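Local coordinates for protein galactose-binding lectin (Arachis hypogaea, PDB 6VC4) that binds D-galactose and its glycosides as a homotetrameric legume lectin that depends on bound calcium and manganese ions, at residues Q33-N38 and F206-S211; F71-I76 and G214-L219; D78-D83 and D123-S128. All blocks are in the same frame, centred on the assembly; numbering follows the deposited sequence.

How the contacts relate
Following the chain from its N terminus, residues 33-38 leave strand 32-33, and contact 1 closes a long loop when they meet strand 201-209. Contact 2 opens later, at the end of strand 64-74, and closes later, at 214-219; the two therefore cross. Contact 3, between 78-83 and 123-128, is a shorter closure nested inside both. Contact 1 packs the loop after strand 32-33 of the back sheet on strand 201-209 of the seven-stranded front sheet, contact 2 pairs two strands of the back sheet, and contact 3 joins the metal-binding loop to the loop leading into strand 84-91. Backbone links join Leu-34 to His-218, Ser-209 to Asp-83 and Arg-215 to Asp-80. All three reach the galactoside.

Contact 1 (Q33-N38 and F206-S211). With QWG ((2R,3R,4S,5R,6S)-2-(hydroxymethyl)-6-{[(2S,3R,4S,5S,6S)-3,4,5-trihydroxy-6-({[(1-{[(2R,3S,4S,5R,6S)-3,4,5-trihydroxy-6-methoxytetrahydro-2H-pyran-2-yl]methyl}-1H-1,2,3-triazol-4-yl)methyl]sulfanyl}methyl)tetrahydro-2H-pyran-2-yl]sulfanyl}tetrahydro-2H-pyran-3,4,5-triol (non-preferred name)), chain E.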
loop_
_atom_site.group_PDB
_atom_site.type_symbol
_atom_site.label_atom_id
_atom_site.label_comp_id
_atom_site.label_asym_id
_atom_site.label_seq_id
_atom_site.Cartn_x
_atom_site.Cartn_y
_atom_site.Cartn_z
ATOM N N GLN A 33 16.464 3.264 -20.026
ATOM C CA GLN A 33 16.555 3.235 -21.504
ATOM C C GLN A 33 17.020 1.827 -21.873
ATOM O O GLN A 33 18.103 1.465 -21.463
ATOM C CB GLN A 33 17.515 4.298 -22.033
ATOM C CG GLN A 33 17.575 4.312 -23.546
ATOM C CD GLN A 33 18.511 5.373 -24.051
ATOM O OE1 GLN A 33 19.369 5.130 -24.881
ATOM N NE2 GLN A 33 18.365 6.564 -23.522
ATOM N N LEU A 34 16.169 1.067 -22.551
ATOM C CA LEU A 34 16.465 -0.343 -22.889
ATOM C C LEU A 34 17.525 -0.563 -23.980
ATOM O O LEU A 34 18.341 -1.432 -23.777
ATOM C CB LEU A 34 15.160 -1.094 -23.177
ATOM C CG LEU A 34 14.171 -1.172 -22.014
ATOM C CD1 LEU A 34 12.828 -1.680 -22.455
ATOM C CD2 LEU A 34 14.695 -1.994 -20.870
ATOM N N THR A 35 17.497 0.180 -25.081
ATOM C CA THR A 35 18.465 -0.085 -26.177
ATOM C C THR A 35 19.561 0.978 -26.278
ATOM O O THR A 35 19.377 2.061 -25.796
ATOM C CB THR A 35 17.784 -0.337 -27.525
ATOM O OG1 THR A 35 17.026 0.815 -27.859
ATOM C CG2 THR A 35 16.898 -1.559 -27.524
ATOM N N ASN A 36 20.686 0.578 -26.857
ATOM C CA ASN A 36 21.855 1.438 -27.093
ATOM C C ASN A 36 21.762 1.926 -28.545
ATOM O O ASN A 36 21.819 1.121 -29.480
ATOM C CB ASN A 36 23.150 0.674 -26.803
ATOM C CG ASN A 36 24.428 1.488 -26.946
ATOM O OD1 ASN A 36 24.571 2.352 -27.817
ATOM N ND2 ASN A 36 25.413 1.184 -26.120
ATOM N N LEU A 37 21.545 3.238 -28.714
ATOM C CA LEU A 37 21.335 3.893 -30.018
ATOM C C LEU A 37 22.544 3.787 -30.983
ATOM O O LEU A 37 22.360 3.994 -32.185
ATOM C CB LEU A 37 20.990 5.384 -29.805
ATOM C CG LEU A 37 19.532 5.823 -29.438
ATOM C CD1 LEU A 37 18.515 4.653 -29.336
ATOM C CD2 LEU A 37 19.509 6.748 -28.258
ATOM N N ASN A 38 23.752 3.465 -30.475
ATOM C CA ASN A 38 24.960 3.338 -31.301
ATOM C C ASN A 38 25.399 1.878 -31.552
ATOM O O ASN A 38 26.417 1.658 -32.214
ATOM C CB ASN A 38 26.094 4.142 -30.671
ATOM C CG ASN A 38 25.809 5.616 -30.747
ATOM O OD1 ASN A 38 25.977 6.250 -31.799
ATOM N ND2 ASN A 38 25.277 6.171 -29.670
ATOM N N PHE A 206 10.695 -6.180 -18.818
ATOM C CA PHE A 206 10.535 -5.499 -20.118
ATOM C C PHE A 206 11.780 -5.750 -20.973
ATOM O O PHE A 206 12.882 -5.807 -20.469
ATOM C CB PHE A 206 10.347 -3.997 -19.930
ATOM C CG PHE A 206 9.167 -3.614 -19.086
ATOM C CD1 PHE A 206 7.918 -3.450 -19.650
ATOM C CD2 PHE A 206 9.312 -3.426 -17.727
ATOM C CE1 PHE A 206 6.836 -3.104 -18.866
ATOM C CE2 PHE A 206 8.233 -3.068 -16.946
ATOM C CZ PHE A 206 6.995 -2.917 -17.517
ATOM N N SER A 207 11.554 -5.854 -22.263
ATOM C CA SER A 207 12.631 -6.061 -23.244
ATOM C C SER A 207 12.367 -5.185 -24.474
ATOM O O SER A 207 11.247 -4.987 -24.831
ATOM C CB SER A 207 12.738 -7.517 -23.619
ATOM O OG SER A 207 13.731 -7.740 -24.582
ATOM N N ALA A 208 13.434 -4.689 -25.068
ATOM C CA ALA A 208 13.358 -3.935 -26.317
ATOM C C ALA A 208 14.574 -4.252 -27.166
ATOM O O ALA A 208 15.615 -4.669 -26.645
ATOM C CB ALA A 208 13.259 -2.441 -26.051
ATOM N N SER A 209 14.451 -4.044 -28.472
ATOM C CA SER A 209 15.542 -4.328 -29.396
ATOM C C SER A 209 15.476 -3.442 -30.628
ATOM O O SER A 209 14.495 -2.738 -30.872
ATOM C CB SER A 209 15.522 -5.802 -29.797
ATOM O OG SER A 209 14.324 -6.158 -30.464
ATOM N N GLY A 210 16.572 -3.437 -31.344
ATOM C CA GLY A 210 16.718 -2.740 -32.606
ATOM C C GLY A 210 17.584 -3.577 -33.518
ATOM O O GLY A 210 18.101 -4.614 -33.100
ATOM N N SER A 211 17.733 -3.144 -34.765
ATOM C CA SER A 211 18.584 -3.800 -35.756
ATOM C C SER A 211 19.710 -2.813 -36.229
ATOM O O SER A 211 20.025 -1.870 -35.508
ATOM C CB SER A 211 17.735 -4.284 -36.921
ATOM O OG SER A 211 17.109 -3.166 -37.524
HETATM C C4 QWG E . 13.542 -3.761 -38.295
HETATM C C3 QWG E . 13.451 -5.279 -38.428
HETATM C C5 QWG E . 13.935 -3.156 -39.643
HETATM C C1 QWG E . 15.147 -5.098 -40.307
HETATM C C2 QWG E . 14.726 -5.849 -39.039
HETATM C C6 QWG E . 14.076 -1.650 -39.620
HETATM C C10 QWG E . 17.769 -5.745 -45.334
HETATM C C9 QWG E . 18.413 -4.663 -44.481
HETATM C C11 QWG E . 16.358 -6.094 -44.844
HETATM C C7 QWG E . 16.921 -5.218 -42.616
HETATM C C8 QWG E . 18.390 -5.100 -43.030
HETATM O O5 QWG E . 15.197 -3.696 -40.066
HETATM O O2 QWG E . 14.577 -7.237 -39.313
HETATM O O3 QWG E . 13.237 -5.874 -37.157
HETATM O O4 QWG E . 14.473 -3.397 -37.273
HETATM O O6 QWG E . 13.934 -1.057 -40.909
HETATM O O11 QWG E . 16.274 -6.212 -43.405
HETATM O O8 QWG E . 19.111 -4.194 -42.202
HETATM O O9 QWG E . 19.757 -4.437 -44.900
HETATM O O10 QWG E . 17.748 -5.309 -46.693
HETATM S S1 QWG E . 16.769 -5.667 -40.865
#
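Leu-34 and Ala-208 form the tight part of this contact. The methyl CB of Ala-208 meets both CB and CD1 of Leu-34, each at 3.7 Å. Alanine suits this place because its single methyl lets the loop come down close to the strand. CD1 of Leu-34 reaches on to CB of Phe-206 at 4.2 Å, while the phenylalanine ring turns away to meet Phe-69 and Trp-223 edge-to-face. In Thr-35, OG1 lodges between the backbone N and the carbonyl carbon (chi1 60°) and is hydrogen-bonded to ND1 of His-218; this leaves CG2 to drop onto the strand, 3.5 Å from O of Ala-208. Methyl groups and backbone do the touching; no hydrogen bond joins the segments. Toward solvent the loop lifts off, and Asn-36 folds it into an Asx turn, its OD1 accepting from N of Asn-38 at 3.0 Å. Beyond the packed part, OG of Ser-211 lies 2.7 Å from O4 of the bound galactoside. Ser-207 and Ser-209 point away from the loop and bond to the carbonyls of Leu-106 and Gly-103. The contact lies inside the legume lectin sandwich, where strand 201-209 runs between strands 43-53 and 84-91 and the loop bridges toward strand 217-229.

Contact 2 (F71-I76 and G214-L219); sequences FEMKDI and GRQIHL. With QWG ((2R,3R,4S,5R,6S)-2-(hydroxymethyl)-6-{[(2S,3R,4S,5S,6S)-3,4,5-trihydroxy-6-({[(1-{[(2R,3S,4S,5R,6S)-3,4,5-trihydroxy-6-methoxytetrahydro-2H-pyran-2-yl]methyl}-1H-1,2,3-triazol-4-yl)methyl]sulfanyl}methyl)tetrahydro-2H-pyran-2-yl]sulfanyl}tetrahydro-2H-pyran-3,4,5-triol (non-preferred name)), chain E.
SD of Met-73 overlaps CD2 of His-218, 3.7 Å away, approaching the ring obliquely. The thioether also comes near the amide of Gln-216, whose CG, standing between its backbone N and carbonyl carbon (chi1 70°), is laid over one face of the same ring, offset toward its rim. Methionine suits the spot: its flexible, polarisable chain packs against an imidazole and an amide together. The ring itself is held at both nitrogens, ND1 hydrogen-bonded to OG1 of Thr-35 and NE2 to N of Gly-84 on the facing sheet. OE1 of Gln-216 is hydrogen-bonded to OG1 of Thr-124, while NE2 makes a weak bond to a water that donates to OD1 of Asp-75 at 2.7 Å. Strands 64-74 and 217-229 are antiparallel neighbours in the back sheet of the legume lectin jelly roll. Glu-72 with Leu-219 and Lys-74 with Ile-217 are hydrogen-bonded pairs flanking the non-hydrogen-bonded pair Met-73 with His-218. On the other face, Glu-72 and Leu-219 run side by side, and Ile-217 sets its beta-branched bulk against CB of Lys-74. CG2 of Ile-76 meets CG1 of Ile-217 at 3.8 Å. Where the strands part, a second water accepts from N of Ile-76 and lies 2.7 Å from O of Arg-215, spanning the segments. Gly-214, having no side chain, lets its CA come within 3.6 Å of the ligand's C6.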
loop_
_atom_site.group_PDB
_atom_site.type_symbol
_atom_site.label_atom_id
_atom_site.label_comp_id
_atom_site.label_asym_id
_atom_site.label_seq_id
_atom_site.Cartn_x
_atom_site.Cartn_y
_atom_site.Cartn_z
ATOM N N PHE A 71 5.505 3.885 -20.480
ATOM C CA PHE A 71 6.688 3.852 -21.353
ATOM C C PHE A 71 6.611 4.971 -22.395
ATOM O O PHE A 71 5.605 5.639 -22.511
ATOM C CB PHE A 71 6.835 2.479 -22.001
ATOM C CG PHE A 71 5.817 2.159 -23.057
ATOM C CD1 PHE A 71 5.923 2.706 -24.315
ATOM C CD2 PHE A 71 4.767 1.304 -22.794
ATOM C CE1 PHE A 71 4.988 2.424 -25.287
ATOM C CE2 PHE A 71 3.837 1.013 -23.771
ATOM C CZ PHE A 71 3.949 1.574 -25.010
ATOM N N GLU A 72 7.722 5.159 -23.091
ATOM C CA GLU A 72 7.823 6.147 -24.180
ATOM C C GLU A 72 8.801 5.664 -25.257
ATOM O O GLU A 72 9.859 5.178 -24.942
ATOM C CB GLU A 72 8.246 7.499 -23.626
ATOM C CG GLU A 72 8.398 8.545 -24.690
ATOM C CD GLU A 72 9.177 9.732 -24.177
ATOM O OE1 GLU A 72 9.073 10.019 -22.982
ATOM O OE2 GLU A 72 9.903 10.315 -24.974
ATOM N N MET A 73 8.378 5.806 -26.491
ATOM C CA MET A 73 9.206 5.513 -27.661
ATOM C C MET A 73 9.382 6.804 -28.439
ATOM O O MET A 73 8.400 7.508 -28.697
ATOM C CB MET A 73 8.658 4.369 -28.515
ATOM C CG MET A 73 8.904 3.014 -27.859
ATOM S SD MET A 73 8.340 1.570 -28.780
ATOM C CE MET A 73 6.574 1.603 -28.456
ATOM N N LYS A 74 10.641 7.149 -28.750
ATOM C CA LYS A 74 10.964 8.382 -29.463
ATOM C C LYS A 74 11.860 8.103 -30.669
ATOM O O LYS A 74 12.820 7.337 -30.573
ATOM C CB LYS A 74 11.634 9.377 -28.514
ATOM C CG LYS A 74 11.638 10.802 -29.026
ATOM C CD LYS A 74 11.890 11.744 -27.880
ATOM C CE LYS A 74 11.884 13.222 -28.233
ATOM N NZ LYS A 74 12.911 13.669 -29.227
ATOM N N ASP A 75 11.482 8.708 -31.781
ATOM C CA ASP A 75 12.236 8.591 -33.040
ATOM C C ASP A 75 13.574 9.300 -32.886
ATOM O O ASP A 75 13.657 10.294 -32.196
ATOM C CB ASP A 75 11.530 9.321 -34.172
ATOM C CG ASP A 75 10.176 8.753 -34.526
ATOM O OD1 ASP A 75 9.770 7.786 -33.896
ATOM O OD2 ASP A 75 9.579 9.272 -35.440
ATOM N N ILE A 76 14.570 8.766 -33.561
ATOM C CA ILE A 76 15.894 9.424 -33.654
ATOM C C ILE A 76 16.138 9.705 -35.136
ATOM O O ILE A 76 15.482 9.118 -35.981
ATOM C CB ILE A 76 17.007 8.598 -33.000
ATOM C CG1 ILE A 76 17.207 7.252 -33.686
ATOM C CG2 ILE A 76 16.752 8.458 -31.520
ATOM C CD1 ILE A 76 18.387 6.509 -33.165
ATOM N N GLY A 214 17.077 -0.189 -37.972
ATOM C CA GLY A 214 15.955 0.096 -37.085
ATOM C C GLY A 214 16.358 0.351 -35.657
ATOM O O GLY A 214 16.789 -0.566 -34.963
ATOM N N ARG A 215 16.288 1.616 -35.231
ATOM C CA ARG A 215 16.660 2.064 -33.883
ATOM C C ARG A 215 15.742 3.192 -33.436
ATOM O O ARG A 215 15.366 4.042 -34.242
ATOM C CB ARG A 215 18.141 2.576 -33.860
ATOM C CG ARG A 215 19.162 1.580 -34.408
ATOM C CD ARG A 215 20.591 1.989 -34.199
ATOM N NE ARG A 215 21.471 1.241 -35.098
ATOM C CZ ARG A 215 22.782 1.446 -35.207
ATOM N NH1 ARG A 215 23.382 2.362 -34.459
ATOM N NH2 ARG A 215 23.502 0.721 -36.048
ATOM N N GLN A 216 15.427 3.228 -32.155
ATOM C CA GLN A 216 14.651 4.303 -31.526
ATOM C C GLN A 216 14.925 4.305 -30.042
ATOM O O GLN A 216 15.457 3.329 -29.512
ATOM C CB GLN A 216 13.131 4.171 -31.822
ATOM C CG GLN A 216 12.460 2.993 -31.133
ATOM C CD GLN A 216 11.114 2.609 -31.689
ATOM O OE1 GLN A 216 10.699 1.451 -31.581
ATOM N NE2 GLN A 216 10.382 3.569 -32.250
ATOM N N ILE A 217 14.511 5.370 -29.387
ATOM C CA ILE A 217 14.636 5.430 -27.913
ATOM C C ILE A 217 13.481 4.622 -27.304
ATOM O O ILE A 217 12.361 4.887 -27.664
ATOM C CB ILE A 217 14.610 6.894 -27.454
ATOM C CG1 ILE A 217 15.859 7.644 -27.922
ATOM C CG2 ILE A 217 14.432 6.957 -25.961
ATOM C CD1 ILE A 217 15.767 9.131 -27.820
ATOM N N HIS A 218 13.795 3.637 -26.462
ATOM C CA HIS A 218 12.786 2.820 -25.731
ATOM C C HIS A 218 12.944 3.126 -24.237
ATOM O O HIS A 218 13.958 2.772 -23.694
ATOM C CB HIS A 218 12.977 1.329 -26.010
ATOM C CG HIS A 218 12.892 0.895 -27.431
ATOM N ND1 HIS A 218 13.980 0.697 -28.203
ATOM C CD2 HIS A 218 11.853 0.527 -28.196
ATOM C CE1 HIS A 218 13.620 0.259 -29.375
ATOM N NE2 HIS A 218 12.350 0.127 -29.384
ATOM N N LEU A 219 11.939 3.709 -23.607
ATOM C CA LEU A 219 12.044 4.139 -22.191
ATOM C C LEU A 219 10.957 3.510 -21.323
ATOM O O LEU A 219 9.850 3.517 -21.744
ATOM C CB LEU A 219 11.866 5.658 -22.111
ATOM C CG LEU A 219 12.956 6.518 -22.734
ATOM C CD1 LEU A 219 12.570 7.980 -22.667
ATOM C CD2 LEU A 219 14.271 6.279 -22.030
HETATM C C4 QWG E . 13.542 -3.761 -38.295
HETATM C C3 QWG E . 13.451 -5.279 -38.428
HETATM C C5 QWG E . 13.935 -3.156 -39.643
HETATM C C1 QWG E . 15.147 -5.098 -40.307
HETATM C C2 QWG E . 14.726 -5.849 -39.039
HETATM C C6 QWG E . 14.076 -1.650 -39.620
HETATM C C10 QWG E . 17.769 -5.745 -45.334
HETATM C C9 QWG E . 18.413 -4.663 -44.481
HETATM C C11 QWG E . 16.358 -6.094 -44.844
HETATM C C7 QWG E . 16.921 -5.218 -42.616
HETATM C C8 QWG E . 18.390 -5.100 -43.030
HETATM O O5 QWG E . 15.197 -3.696 -40.066
HETATM O O2 QWG E . 14.577 -7.237 -39.313
HETATM O O3 QWG E . 13.237 -5.874 -37.157
HETATM O O4 QWG E . 14.473 -3.397 -37.273
HETATM O O6 QWG E . 13.934 -1.057 -40.909
HETATM O O11 QWG E . 16.274 -6.212 -43.405
HETATM O O8 QWG E . 19.111 -4.194 -42.202
HETATM O O9 QWG E . 19.757 -4.437 -44.900
HETATM O O10 QWG E . 17.748 -5.309 -46.693
HETATM S S1 QWG E . 16.769 -5.667 -40.865
HETATM O O HOH W 1 9.568 6.214 -31.709
HETATM O O HOH W 2 14.084 6.328 -35.038
#

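Contact 3 (D78-D83 and D123-S128). With CA (calcium ion), chain G; MN (manganese (II) ion), chain F; QWG ((2R,3R,4S,5R,6S)-2-(hydroxymethyl)-6-{[(2S,3R,4S,5S,6S)-3,4,5-trihydroxy-6-({[(1-{[(2R,3S,4S,5R,6S)-3,4,5-trihydroxy-6-methoxytetrahydro-2H-pyran-2-yl]methyl}-1H-1,2,3-triazol-4-yl)methyl]sulfanyl}methyl)tetrahydro-2H-pyran-2-yl]sulfanyl}tetrahydro-2H-pyran-3,4,5-triol (non-preferred name)), chain E.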
loop_
_atom_site.group_PDB
_atom_site.type_symbol
_atom_site.label_atom_id
_atom_site.label_comp_id
_atom_site.label_asym_id
_atom_site.label_seq_id
_atom_site.Cartn_x
_atom_site.Cartn_y
_atom_site.Cartn_z
ATOM N N ASP A 78 17.490 9.706 -38.886
ATOM C CA ASP A 78 18.009 8.728 -39.886
ATOM C C ASP A 78 17.487 7.291 -39.703
ATOM O O ASP A 78 17.063 6.716 -40.681
ATOM C CB ASP A 78 19.529 8.830 -40.079
ATOM C CG ASP A 78 20.076 10.233 -40.341
ATOM O OD1 ASP A 78 19.644 10.847 -41.307
ATOM O OD2 ASP A 78 20.937 10.677 -39.589
ATOM N N TYR A 79 17.560 6.720 -38.506
ATOM C CA TYR A 79 17.118 5.317 -38.303
ATOM C C TYR A 79 15.587 5.146 -38.387
ATOM O O TYR A 79 14.845 6.050 -38.072
ATOM C CB TYR A 79 17.737 4.730 -37.040
ATOM C CG TYR A 79 19.240 4.775 -36.965
ATOM C CD1 TYR A 79 20.019 3.734 -37.438
ATOM C CD2 TYR A 79 19.890 5.839 -36.375
ATOM C CE1 TYR A 79 21.401 3.767 -37.355
ATOM C CE2 TYR A 79 21.269 5.875 -36.268
ATOM C CZ TYR A 79 22.035 4.839 -36.764
ATOM O OH TYR A 79 23.388 4.875 -36.663
ATOM N N ASP A 80 15.160 3.985 -38.872
ATOM C CA ASP A 80 13.725 3.628 -38.950
ATOM C C ASP A 80 13.266 3.398 -37.509
ATOM O O ASP A 80 13.908 2.621 -36.845
ATOM C CB ASP A 80 13.575 2.375 -39.805
ATOM C CG ASP A 80 12.164 2.067 -40.259
ATOM O OD1 ASP A 80 11.273 2.819 -39.925
ATOM O OD2 ASP A 80 11.986 1.072 -40.948
ATOM N N PRO A 81 12.189 4.038 -37.005
ATOM C CA PRO A 81 11.755 3.849 -35.611
ATOM C C PRO A 81 11.343 2.384 -35.376
ATOM O O PRO A 81 10.286 2.022 -35.743
ATOM C CB PRO A 81 10.644 4.882 -35.416
ATOM C CG PRO A 81 10.809 5.820 -36.583
ATOM C CD PRO A 81 11.339 4.963 -37.708
ATOM N N ALA A 82 12.233 1.613 -34.761
ATOM C CA ALA A 82 12.073 0.174 -34.564
ATOM C C ALA A 82 12.875 -0.285 -33.302
ATOM O O ALA A 82 13.793 0.429 -32.897
ATOM C CB ALA A 82 12.549 -0.560 -35.840
ATOM N N ASP A 83 12.511 -1.413 -32.633
ATOM C CA ASP A 83 11.462 -2.367 -33.045
ATOM C C ASP A 83 10.232 -2.452 -32.132
ATOM O O ASP A 83 9.210 -2.992 -32.553
ATOM C CB ASP A 83 12.080 -3.742 -33.165
ATOM C CG ASP A 83 12.712 -3.907 -34.509
ATOM O OD1 ASP A 83 13.937 -3.565 -34.650
ATOM O OD2 ASP A 83 12.008 -4.359 -35.432
ATOM N N ASP A 123 4.628 -3.274 -30.622
ATOM C CA ASP A 123 5.393 -3.479 -31.835
ATOM C C ASP A 123 5.269 -2.359 -32.877
ATOM O O ASP A 123 4.201 -2.165 -33.449
ATOM C CB ASP A 123 4.942 -4.806 -32.441
ATOM C CG ASP A 123 5.906 -5.340 -33.472
ATOM O OD1 ASP A 123 6.827 -4.600 -33.859
ATOM O OD2 ASP A 123 5.794 -6.515 -33.823
ATOM N N THR A 124 6.427 -1.712 -33.212
ATOM C CA THR A 124 6.470 -0.560 -34.124
ATOM C C THR A 124 7.076 -0.839 -35.513
ATOM O O THR A 124 7.370 0.110 -36.247
ATOM C CB THR A 124 7.218 0.595 -33.449
ATOM O OG1 THR A 124 8.628 0.357 -33.473
ATOM C CG2 THR A 124 6.737 0.838 -32.017
ATOM N N TYR A 125 7.197 -2.115 -35.905
ATOM C CA TYR A 125 7.766 -2.480 -37.220
ATOM C C TYR A 125 7.173 -3.809 -37.661
ATOM O O TYR A 125 7.195 -4.777 -36.902
ATOM C CB TYR A 125 9.318 -2.532 -37.216
ATOM C CG TYR A 125 9.871 -2.869 -38.589
ATOM C CD1 TYR A 125 10.104 -1.872 -39.529
ATOM C CD2 TYR A 125 10.024 -4.192 -38.993
ATOM C CE1 TYR A 125 10.500 -2.183 -40.830
ATOM C CE2 TYR A 125 10.349 -4.516 -40.304
ATOM C CZ TYR A 125 10.624 -3.507 -41.212
ATOM O OH TYR A 125 11.031 -3.814 -42.487
ATOM N N SER A 126 6.672 -3.851 -38.902
ATOM C CA SER A 126 6.018 -5.021 -39.472
ATOM C C SER A 126 7.025 -6.033 -40.067
ATOM O O SER A 126 7.518 -5.851 -41.181
ATOM C CB SER A 126 4.989 -4.603 -40.522
ATOM O OG SER A 126 4.232 -5.714 -40.968
ATOM N N ASN A 127 7.308 -7.105 -39.295
ATOM C CA ASN A 127 8.163 -8.227 -39.677
ATOM C C ASN A 127 7.323 -9.321 -40.344
ATOM O O ASN A 127 6.676 -10.100 -39.648
ATOM C CB ASN A 127 8.898 -8.796 -38.457
ATOM C CG ASN A 127 9.881 -7.859 -37.840
ATOM O OD1 ASN A 127 9.556 -7.085 -36.945
ATOM N ND2 ASN A 127 11.127 -7.922 -38.298
ATOM N N SER A 128 7.366 -9.413 -41.693
ATOM C CA SER A 128 6.616 -10.429 -42.449
ATOM C C SER A 128 7.004 -11.847 -42.024
ATOM O O SER A 128 6.142 -12.737 -42.042
ATOM C CB SER A 128 6.823 -10.260 -43.956
ATOM O OG SER A 128 8.197 -10.329 -44.293
HETATM CA CA CA G . 7.695 -6.376 -35.410
HETATM MN MN MN F . 4.176 -7.871 -33.738
HETATM C C4 QWG E . 13.542 -3.761 -38.295
HETATM C C3 QWG E . 13.451 -5.279 -38.428
HETATM C C5 QWG E . 13.935 -3.156 -39.643
HETATM C C1 QWG E . 15.147 -5.098 -40.307
HETATM C C2 QWG E . 14.726 -5.849 -39.039
HETATM C C6 QWG E . 14.076 -1.650 -39.620
HETATM C C10 QWG E . 17.769 -5.745 -45.334
HETATM C C9 QWG E . 18.413 -4.663 -44.481
HETATM C C11 QWG E . 16.358 -6.094 -44.844
HETATM C C7 QWG E . 16.921 -5.218 -42.616
HETATM C C8 QWG E . 18.390 -5.100 -43.030
HETATM O O5 QWG E . 15.197 -3.696 -40.066
HETATM O O2 QWG E . 14.577 -7.237 -39.313
HETATM O O3 QWG E . 13.237 -5.874 -37.157
HETATM O O4 QWG E . 14.473 -3.397 -37.273
HETATM O O6 QWG E . 13.934 -1.057 -40.909
HETATM O O11 QWG E . 16.274 -6.212 -43.405
HETATM O O8 QWG E . 19.111 -4.194 -42.202
HETATM O O9 QWG E . 19.757 -4.437 -44.900
HETATM O O10 QWG E . 17.748 -5.309 -46.693
HETATM S S1 QWG E . 16.769 -5.667 -40.865
HETATM O O HOH W 3 9.360 -5.133 -34.590
HETATM O O HOH W 4 5.908 -9.552 -33.070
HETATM O O HOH W 5 2.537 -9.385 -33.848
HETATM O O HOH W 6 8.278 -8.444 -34.191
#
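The Tyr-125 ring and the Asp-80 carboxylate stand almost perpendicular, their planes 86° apart, with OD2 of the aspartate 3.6 Å from CE1 of the ring. Together they offer the galactose two kinds of surface. Its C5 sits over the centre of one tyrosine face, 3.6 Å above the plane, in the CH-pi stacking usual for sugars, and its O6 donates to OD2 of Asp-80 at 2.9 Å. CG of Tyr-125 anti to the backbone N (chi1 -178°) sends the ring out toward the sugar; near its CB lies the methyl of Ala-82, small enough not to block the sugar.

Asp-83 grips the sugar with both carboxylate oxygens, OD1 taking the proton of O4 at 2.7 Å and OD2 that of O3 at 2.6 Å. Asn-127 completes the hold on O3, its ND2 donating almost straight (174°) at 3.2 Å; ND2 is also hydrogen-bonded to Glu-129. This is the monosaccharide site of the legume lectins, with the cis peptide between Ala-82 and Asp-83 that turns the aspartate toward the sugar. The metals lie behind the site and touch no sugar atom: calcium takes both oxygens of Asp-123, the carbonyl of Tyr-125 and OD1 of Asn-127, together with Asp-132. OD2 of Asp-123 also binds manganese, whose shell includes Glu-121, Asp-132 and His-137. A calcium-bound water donates to both O and OD2 of Asp-83, which probably steadies the carboxylate; O of Asp-83 also accepts from N of Thr-124 at 3.1 Å, the donor standing above the carbonyl plane.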